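Local coordinates for protein amphiphysin (Drosophila melanogaster, PDB 1URU) that probably binds and senses curved membranes in endocytosis through its coiled-coil BAR domain, at residues D146-S151 against E176-T181. Sequence-based numbering, arbitrary orientation.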
# COMPACT_ATOMS: atom_id res chain seq x y z
N ASP A 146 -14.00 10.19 52.40
CA ASP A 146 -13.68 11.50 52.97
C ASP A 146 -14.99 12.28 53.20
O ASP A 146 -15.10 13.05 54.16
CB ASP A 146 -12.71 12.32 52.07
CG ASP A 146 -11.21 12.06 52.39
OD1 ASP A 146 -10.85 11.83 53.57
OD2 ASP A 146 -10.31 12.08 51.52
N GLY A 147 -15.98 12.05 52.35
CA GLY A 147 -17.28 12.70 52.47
C GLY A 147 -18.07 12.23 53.68
O GLY A 147 -19.05 12.87 54.05
N GLN A 148 -17.65 11.11 54.28
CA GLN A 148 -18.26 10.57 55.50
C GLN A 148 -17.40 10.77 56.75
O GLN A 148 -17.92 10.71 57.85
CB GLN A 148 -18.56 9.08 55.33
CG GLN A 148 -19.71 8.83 54.40
CD GLN A 148 -20.06 7.37 54.31
OE1 GLN A 148 -20.46 6.77 55.31
NE2 GLN A 148 -19.91 6.79 53.13
N ARG A 149 -16.09 10.98 56.56
CA ARG A 149 -15.18 11.37 57.64
C ARG A 149 -15.56 12.76 58.13
O ARG A 149 -15.74 12.97 59.32
CB ARG A 149 -13.72 11.40 57.17
CG ARG A 149 -12.94 10.10 57.42
CD ARG A 149 -11.80 10.20 58.46
NE ARG A 149 -11.87 9.13 59.48
CZ ARG A 149 -11.39 9.21 60.73
NH1 ARG A 149 -10.76 10.30 61.18
NH2 ARG A 149 -11.52 8.16 61.55
N HIS A 150 -15.66 13.70 57.19
CA HIS A 150 -16.26 15.02 57.41
C HIS A 150 -17.66 14.88 58.06
O HIS A 150 -17.85 15.30 59.21
CB HIS A 150 -16.26 15.82 56.07
CG HIS A 150 -17.30 16.91 55.98
ND1 HIS A 150 -17.78 17.61 57.07
CD2 HIS A 150 -17.92 17.44 54.89
CE1 HIS A 150 -18.67 18.50 56.66
NE2 HIS A 150 -18.78 18.42 55.35
N SER A 151 -18.62 14.28 57.34
CA SER A 151 -20.00 14.11 57.83
C SER A 151 -20.11 13.51 59.25
O SER A 151 -21.00 13.91 60.01
CB SER A 151 -20.81 13.24 56.84
OG SER A 151 -21.99 12.72 57.42
N GLU A 176 -16.79 2.66 58.26
CA GLU A 176 -15.83 1.57 58.17
C GLU A 176 -16.07 0.72 56.94
O GLU A 176 -15.24 -0.09 56.59
CB GLU A 176 -15.88 0.67 59.40
CG GLU A 176 -15.62 1.37 60.74
CD GLU A 176 -14.26 2.05 60.82
OE1 GLU A 176 -13.33 1.65 60.07
OE2 GLU A 176 -14.14 2.99 61.64
N GLU A 177 -17.23 0.86 56.31
CA GLU A 177 -17.46 0.21 55.04
C GLU A 177 -16.72 0.95 53.95
O GLU A 177 -16.03 0.35 53.15
CB GLU A 177 -18.95 0.15 54.68
CG GLU A 177 -19.84 -0.57 55.68
CD GLU A 177 -19.47 -2.04 55.90
OE1 GLU A 177 -18.60 -2.61 55.17
OE2 GLU A 177 -20.09 -2.62 56.83
N ALA A 178 -16.87 2.27 53.91
CA ALA A 178 -16.25 3.07 52.85
C ALA A 178 -14.72 3.03 52.92
O ALA A 178 -14.03 3.18 51.92
CB ALA A 178 -16.76 4.51 52.90
N ARG A 179 -14.20 2.79 54.12
CA ARG A 179 -12.76 2.74 54.35
C ARG A 179 -12.21 1.33 54.12
O ARG A 179 -11.14 1.19 53.60
CB ARG A 179 -12.44 3.23 55.75
CG ARG A 179 -10.99 3.07 56.18
CD ARG A 179 -10.81 2.20 57.44
NE ARG A 179 -11.52 2.80 58.59
CZ ARG A 179 -11.09 3.88 59.26
NH1 ARG A 179 -9.96 4.50 58.93
NH2 ARG A 179 -11.81 4.35 60.28
N ARG A 180 -12.93 0.29 54.52
CA ARG A 180 -12.54 -1.07 54.16
C ARG A 180 -12.54 -1.19 52.63
O ARG A 180 -11.59 -1.69 52.03
CB ARG A 180 -13.48 -2.11 54.79
CG ARG A 180 -13.18 -3.62 54.48
CD ARG A 180 -12.42 -4.38 55.61
NE ARG A 180 -11.52 -5.46 55.14
CZ ARG A 180 -10.65 -6.13 55.92
NH1 ARG A 180 -10.53 -5.84 57.22
NH2 ARG A 180 -9.88 -7.09 55.41
N THR A 181 -13.60 -0.68 52.02
CA THR A 181 -13.83 -0.79 50.58
C THR A 181 -12.81 0.03 49.76
O THR A 181 -12.36 -0.40 48.70
CB THR A 181 -15.32 -0.38 50.25
OG1 THR A 181 -15.80 -1.11 49.12
CG2 THR A 181 -15.48 1.08 49.84
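A sparse helix-helix contact joins Gln148 and Arg149 of helix 92-156 to Ala178 and Arg179 of helix 172-239, near the end where a 15-residue connection links the two helices. Gln148 and Ala178 have the nearest CA atoms, 8.2 Å apart, and their bonds from CA to CB are directed at the opposite helix. The Gln148 side chain, extended beyond CG, brings NE2 to 3.9 Å from the Ala178 methyl CB, a van der Waals touch without a hydrogen bond. Ala178 is buried and also packs on Asp144 and Tyr145. The two long helices belong to the elongated coiled coil of the BAR domain, and this pair lies in a distal arm, untouched by the other chain. Well apart from this touch, the guanidinium groups of Arg149 and Arg179 approach with planes 63° apart, Arg149 NH2 lying 4.0 Å from Arg179 NH2 at the edge of the Arg179 group. Glu176 probably offsets this like-charge approach: Arg179 grips it side-on, NE donating to Glu176 OE1 (2.6 Å) and NH2 to Glu176 OE2 (3.0 Å), both oxygens met on the syn side from positions tilted out of the carboxylate plane. Bends at chi2 and chi3 bring the Arg179 guanidinium back to Glu176.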